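Biofilm-associated surface protein (Staphylococcus aureus, PDB 7C7U) is a cell wall-anchored surface protein that takes part in biofilm formation, probably by switching to amyloid-like assemblies in a calcium-dependent manner. Local coordinates at residues I229-Y243 with F315-L329. Residues are numbered along the deposited sequence; the frame is centred on the assembly and turned at random.
Sequences ILIDQQIMKNGIFSY and FNNALPETVGVRVVL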
loop_
_atom_site.group_PDB
_atom_site.type_symbol
_atom_site.label_atom_id
_atom_site.label_comp_id
_atom_site.label_asym_id
_atom_site.label_seq_id
_atom_site.Cartn_x
_atom_site.Cartn_y
_atom_site.Cartn_z
ATOM N N ILE A 229 1.951 14.800 -2.769
ATOM C CA ILE A 229 2.706 14.359 -1.612
ATOM C C ILE A 229 2.535 15.435 -0.551
ATOM O O ILE A 229 2.721 16.622 -0.839
ATOM C CB ILE A 229 4.192 14.123 -1.959
ATOM C CG1 ILE A 229 4.334 13.058 -3.070
ATOM C CG2 ILE A 229 4.975 13.693 -0.715
ATOM C CD1 ILE A 229 3.854 11.708 -2.627
ATOM N N LEU A 230 2.121 15.029 0.646
ATOM C CA LEU A 230 1.968 15.940 1.775
ATOM C C LEU A 230 3.126 15.733 2.735
ATOM O O LEU A 230 3.363 14.611 3.185
ATOM C CB LEU A 230 0.646 15.711 2.506
ATOM C CG LEU A 230 -0.649 15.703 1.690
ATOM C CD1 LEU A 230 -1.819 15.487 2.612
ATOM C CD2 LEU A 230 -0.805 17.009 0.924
ATOM N N ILE A 231 3.818 16.808 3.073
ATOM C CA ILE A 231 4.964 16.745 3.974
ATOM C C ILE A 231 4.577 17.572 5.188
ATOM O O ILE A 231 4.562 18.801 5.104
ATOM C CB ILE A 231 6.230 17.277 3.307
ATOM C CG1 ILE A 231 6.532 16.441 2.051
ATOM C CG2 ILE A 231 7.435 17.244 4.283
ATOM C CD1 ILE A 231 7.128 17.273 0.976
ATOM N N ASP A 232 4.180 16.914 6.281
ATOM C CA ASP A 232 3.630 17.601 7.451
ATOM C C ASP A 232 4.650 17.603 8.579
ATOM O O ASP A 232 5.004 16.538 9.093
ATOM C CB ASP A 232 2.350 16.940 7.959
ATOM C CG ASP A 232 1.208 16.988 6.952
ATOM O OD1 ASP A 232 1.149 17.922 6.135
ATOM O OD2 ASP A 232 0.355 16.083 7.002
ATOM N N GLN A 233 5.051 18.789 9.021
ATOM C CA GLN A 233 5.966 18.903 10.146
ATOM C C GLN A 233 5.189 19.267 11.410
ATOM O O GLN A 233 4.297 20.114 11.374
ATOM C CB GLN A 233 7.038 19.956 9.862
ATOM C CG GLN A 233 8.052 20.138 11.008
ATOM C CD GLN A 233 9.189 21.070 10.639
ATOM O OE1 GLN A 233 9.234 21.590 9.523
ATOM N NE2 GLN A 233 10.097 21.318 11.590
ATOM N N GLN A 234 5.507 18.600 12.515
ATOM C CA GLN A 234 4.989 18.966 13.828
ATOM C C GLN A 234 6.146 19.482 14.676
ATOM O O GLN A 234 7.235 18.902 14.658
ATOM C CB GLN A 234 4.348 17.766 14.537
ATOM C CG GLN A 234 3.469 16.872 13.652
ATOM C CD GLN A 234 2.039 17.376 13.475
ATOM O OE1 GLN A 234 1.579 18.249 14.202
ATOM N NE2 GLN A 234 1.330 16.813 12.498
ATOM N N ILE A 235 5.910 20.563 15.413
ATOM C CA ILE A 235 6.854 21.095 16.394
ATOM C C ILE A 235 6.116 21.151 17.728
ATOM O O ILE A 235 5.221 21.984 17.923
ATOM C CB ILE A 235 7.376 22.478 16.004
ATOM C CG1 ILE A 235 7.955 22.454 14.596
ATOM C CG2 ILE A 235 8.483 22.950 17.004
ATOM C CD1 ILE A 235 8.088 23.839 13.971
ATOM N N MET A 236 6.465 20.247 18.633
ATOM C CA MET A 236 5.854 20.221 19.943
ATOM C C MET A 236 6.434 21.344 20.800
ATOM O O MET A 236 7.635 21.644 20.736
ATOM C CB MET A 236 6.102 18.880 20.620
ATOM C CG MET A 236 5.455 17.688 19.922
ATOM S SD MET A 236 5.485 16.197 20.945
ATOM C CE MET A 236 6.153 16.900 22.465
ATOM N N LYS A 237 5.576 21.959 21.599
ATOM C CA LYS A 237 5.965 23.070 22.466
ATOM C C LYS A 237 6.359 22.583 23.850
ATOM O O LYS A 237 5.864 21.566 24.334
ATOM C CB LYS A 237 4.814 24.059 22.622
ATOM C CG LYS A 237 4.448 24.845 21.372
ATOM C CD LYS A 237 3.351 25.871 21.731
ATOM C CE LYS A 237 2.861 26.601 20.496
ATOM N NZ LYS A 237 1.863 27.650 20.865
ATOM N N ASN A 238 7.266 23.327 24.490
ATOM C CA ASN A 238 7.490 23.154 25.923
ATOM C C ASN A 238 6.422 23.841 26.763
ATOM O O ASN A 238 6.137 23.387 27.875
ATOM C CB ASN A 238 8.855 23.699 26.338
ATOM C CG ASN A 238 9.981 22.757 25.987
ATOM O OD1 ASN A 238 9.828 21.543 26.077
ATOM N ND2 ASN A 238 11.117 23.306 25.579
ATOM N N GLY A 239 5.861 24.946 26.278
ATOM C CA GLY A 239 4.871 25.679 27.050
ATOM C C GLY A 239 3.774 26.281 26.200
ATOM O O GLY A 239 3.076 25.567 25.453
ATOM N N ILE A 240 3.622 27.602 26.280
ATOM C CA ILE A 240 2.528 28.257 25.569
ATOM C C ILE A 240 3.078 29.342 24.657
ATOM O O ILE A 240 2.529 30.450 24.588
ATOM C CB ILE A 240 1.480 28.818 26.548
ATOM C CG1 ILE A 240 2.165 29.607 27.678
ATOM C CG2 ILE A 240 0.604 27.677 27.082
ATOM C CD1 ILE A 240 1.234 30.588 28.410
ATOM N N PHE A 241 4.140 29.000 23.926
ATOM C CA PHE A 241 4.819 29.919 23.025
ATOM C C PHE A 241 3.848 30.770 22.219
ATOM O O PHE A 241 2.826 30.288 21.720
ATOM C CB PHE A 241 5.723 29.136 22.063
ATOM C CG PHE A 241 6.304 29.983 20.975
ATOM C CD1 PHE A 241 7.342 30.866 21.246
ATOM C CD2 PHE A 241 5.802 29.917 19.690
ATOM C CE1 PHE A 241 7.871 31.653 20.240
ATOM C CE2 PHE A 241 6.331 30.702 18.681
ATOM C CZ PHE A 241 7.367 31.571 18.959
ATOM N N SER A 242 4.213 32.033 22.055
ATOM C CA SER A 242 3.460 32.973 21.240
ATOM C C SER A 242 4.448 33.673 20.314
ATOM O O SER A 242 5.443 34.246 20.786
ATOM C CB SER A 242 2.719 33.976 22.135
ATOM O OG SER A 242 1.680 34.609 21.433
ATOM N N TYR A 243 4.197 33.592 18.999
ATOM C CA TYR A 243 5.062 34.199 17.988
ATOM C C TYR A 243 4.622 35.641 17.742
ATOM O O TYR A 243 3.482 35.884 17.335
ATOM C CB TYR A 243 5.028 33.413 16.665
ATOM C CG TYR A 243 5.896 34.057 15.596
ATOM C CD1 TYR A 243 7.262 33.765 15.510
ATOM C CD2 TYR A 243 5.369 34.970 14.693
ATOM C CE1 TYR A 243 8.067 34.348 14.543
ATOM C CE2 TYR A 243 6.175 35.574 13.733
ATOM C CZ TYR A 243 7.522 35.258 13.666
ATOM O OH TYR A 243 8.327 35.839 12.715
ATOM N N PHE A 315 0.808 29.177 14.785
ATOM C CA PHE A 315 1.643 28.853 15.931
ATOM C C PHE A 315 0.845 28.533 17.188
ATOM O O PHE A 315 1.469 28.292 18.232
ATOM C CB PHE A 315 2.593 30.007 16.243
ATOM C CG PHE A 315 3.773 30.097 15.329
ATOM C CD1 PHE A 315 4.851 29.239 15.482
ATOM C CD2 PHE A 315 3.822 31.069 14.340
ATOM C CE1 PHE A 315 5.968 29.341 14.653
ATOM C CE2 PHE A 315 4.928 31.179 13.510
ATOM C CZ PHE A 315 6.009 30.311 13.667
ATOM N N ASN A 316 -0.493 28.532 17.116
ATOM C CA ASN A 316 -1.355 28.376 18.294
ATOM C C ASN A 316 -0.879 29.283 19.435
ATOM O O ASN A 316 -0.598 28.837 20.545
ATOM C CB ASN A 316 -1.414 26.910 18.735
ATOM C CG ASN A 316 -1.754 25.970 17.592
ATOM O OD1 ASN A 316 -2.727 26.179 16.879
ATOM N ND2 ASN A 316 -0.953 24.931 17.418
ATOM N N ASN A 317 -0.765 30.571 19.136
ATOM C CA ASN A 317 -0.198 31.525 20.087
ATOM C C ASN A 317 -0.912 31.506 21.437
ATOM O O ASN A 317 -2.146 31.584 21.519
ATOM C CB ASN A 317 -0.224 32.930 19.488
ATOM C CG ASN A 317 0.774 33.090 18.360
ATOM O OD1 ASN A 317 1.805 32.405 18.325
ATOM N ND2 ASN A 317 0.478 33.992 17.423
ATOM N N ALA A 318 -0.111 31.400 22.502
ATOM C CA ALA A 318 -0.535 31.380 23.899
ATOM C C ALA A 318 -1.319 30.129 24.264
ATOM O O ALA A 318 -1.940 30.094 25.319
ATOM C CB ALA A 318 -1.338 32.630 24.273
ATOM N N LEU A 319 -1.309 29.095 23.409
ATOM C CA LEU A 319 -1.871 27.784 23.669
ATOM C C LEU A 319 -0.762 26.738 23.694
ATOM O O LEU A 319 0.283 26.930 23.076
ATOM C CB LEU A 319 -2.900 27.397 22.600
ATOM C CG LEU A 319 -4.223 28.175 22.631
ATOM C CD1 LEU A 319 -4.960 28.039 21.311
ATOM C CD2 LEU A 319 -5.115 27.724 23.787
ATOM N N PRO A 320 -0.942 25.623 24.399
ATOM C CA PRO A 320 0.102 24.593 24.432
ATOM C C PRO A 320 0.111 23.669 23.220
ATOM O O PRO A 320 0.943 22.762 23.169
ATOM C CB PRO A 320 -0.236 23.817 25.714
ATOM C CG PRO A 320 -1.739 23.930 25.812
ATOM C CD PRO A 320 -2.089 25.289 25.265
ATOM N N GLU A 321 -0.729 23.921 22.221
ATOM C CA GLU A 321 -0.939 22.958 21.147
ATOM C C GLU A 321 0.252 22.902 20.188
ATOM O O GLU A 321 0.854 23.925 19.851
ATOM C CB GLU A 321 -2.210 23.314 20.374
ATOM C CG GLU A 321 -3.426 23.523 21.280
ATOM C CD GLU A 321 -4.658 24.011 20.530
ATOM O OE1 GLU A 321 -4.507 24.603 19.438
ATOM O OE2 GLU A 321 -5.781 23.790 21.036
ATOM N N THR A 322 0.549 21.690 19.712
ATOM C CA THR A 322 1.647 21.465 18.776
ATOM C C THR A 322 1.472 22.301 17.509
ATOM O O THR A 322 0.373 22.409 16.963
ATOM C CB THR A 322 1.712 19.969 18.440
ATOM O OG1 THR A 322 1.990 19.238 19.642
ATOM C CG2 THR A 322 2.807 19.662 17.416
ATOM N N VAL A 323 2.570 22.893 17.039
ATOM C CA VAL A 323 2.566 23.649 15.789
ATOM C C VAL A 323 2.659 22.674 14.612
ATOM O O VAL A 323 3.539 21.810 14.575
ATOM C CB VAL A 323 3.728 24.651 15.764
ATOM C CG1 VAL A 323 3.786 25.404 14.436
ATOM C CG2 VAL A 323 3.620 25.652 16.972
ATOM N N GLY A 324 1.772 22.824 13.637
ATOM C CA GLY A 324 1.813 22.031 12.413
ATOM C C GLY A 324 2.149 22.917 11.223
ATOM O O GLY A 324 1.709 24.066 11.155
ATOM N N VAL A 325 2.956 22.385 10.308
ATOM C CA VAL A 325 3.279 23.051 9.049
ATOM C C VAL A 325 3.139 22.019 7.931
ATOM O O VAL A 325 3.656 20.905 8.047
ATOM C CB VAL A 325 4.697 23.655 9.053
ATOM C CG1 VAL A 325 4.927 24.440 7.786
ATOM C CG2 VAL A 325 4.889 24.592 10.266
ATOM N N ARG A 326 2.422 22.369 6.869
ATOM C CA ARG A 326 2.208 21.440 5.756
ATOM C C ARG A 326 2.816 21.982 4.476
ATOM O O ARG A 326 2.507 23.105 4.054
ATOM C CB ARG A 326 0.728 21.158 5.533
ATOM C CG ARG A 326 0.456 20.375 4.228
ATOM C CD ARG A 326 -0.989 19.865 4.196
ATOM N NE ARG A 326 -1.141 18.673 5.030
ATOM C CZ ARG A 326 -2.287 18.043 5.258
ATOM N NH1 ARG A 326 -3.417 18.503 4.721
ATOM N NH2 ARG A 326 -2.301 16.958 6.027
ATOM N N VAL A 327 3.644 21.174 3.830
ATOM C CA VAL A 327 4.117 21.459 2.483
ATOM C C VAL A 327 3.431 20.480 1.538
ATOM O O VAL A 327 3.388 19.278 1.816
ATOM C CB VAL A 327 5.645 21.356 2.382
ATOM C CG1 VAL A 327 6.105 21.574 0.929
ATOM C CG2 VAL A 327 6.297 22.403 3.300
ATOM N N VAL A 328 2.905 20.991 0.430
ATOM C CA VAL A 328 2.174 20.175 -0.549
ATOM C C VAL A 328 2.953 20.142 -1.855
ATOM O O VAL A 328 3.263 21.194 -2.427
ATOM C CB VAL A 328 0.754 20.711 -0.781
ATOM C CG1 VAL A 328 0.002 19.809 -1.832
ATOM C CG2 VAL A 328 -0.016 20.763 0.534
ATOM N N LEU A 329 3.247 18.937 -2.343
ATOM C CA LEU A 329 3.886 18.752 -3.640
ATOM C C LEU A 329 2.815 18.214 -4.582
ATOM O O LEU A 329 2.342 17.091 -4.395
ATOM C CB LEU A 329 5.054 17.778 -3.557
ATOM C CG LEU A 329 5.998 17.813 -2.365
ATOM C CD1 LEU A 329 6.970 16.663 -2.551
ATOM C CD2 LEU A 329 6.713 19.168 -2.267
HETATM O O HOH W 1 2.919 21.080 21.853
HETATM O O HOH W 2 3.104 22.950 25.547
#
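From the pair I229-L329 to I235-V323, two inner, neighbouring strands of a five-stranded antiparallel sheet run in unbroken register, their directions 163° apart. Four hydrogen-bonded pairs, closed by eight N-H...O=C bonds, are separated by the non-hydrogen-bonded pairs L230-V328, D232-R326 and Q234-G324. Beyond I235 the regular pairing ends but the chains stay close, and water 1 bridges K237 N, P320 O and T322 OG1.

The face carrying I231, I235, V325 and L329 is largely apolar, save for Q233, whose amide bonds Y253 and S213, and packs against strands 252-257 and 359-369, consistent with a beta sandwich; I231 CD1 presses on L329 CG at 3.6 Å. On the reverse face R326 grips D232 side-on: NE meets OD1 at 2.7 Å and NH2 meets OD2 at 3.0 Å, both on the syn side, with the carboxylate and guanidinium planes 24° apart. A bend at chi3 (-78°) turns the guanidinium alongside its cross-strand neighbour, while CD1 of L230 lies over the centre of one guanidinium face, and K283 O takes a further bond from NH2.

At the loop end K237, extended beyond CG, drives NZ into a cluster of carbonyl oxygens: F315 O (2.7 Å), N316 O (2.8 Å) and L319 O (2.8 Å) across the contact and F241 O in its own segment must share its three protons. NZ approaches N316 O from above the carbonyl plane, and L319 N reaches it from the opposite face, closing the type II turn N316-L319. Alongside, F241 turns its edge to the face of F315, and Y243 CB sits over a face of the same ring.

Buried charge is thus handled in two ways: D232 probably balances R326, whereas backbone dipoles probably stabilise the ammonium of K237, tying two irregular loops together where the strand pairing stops.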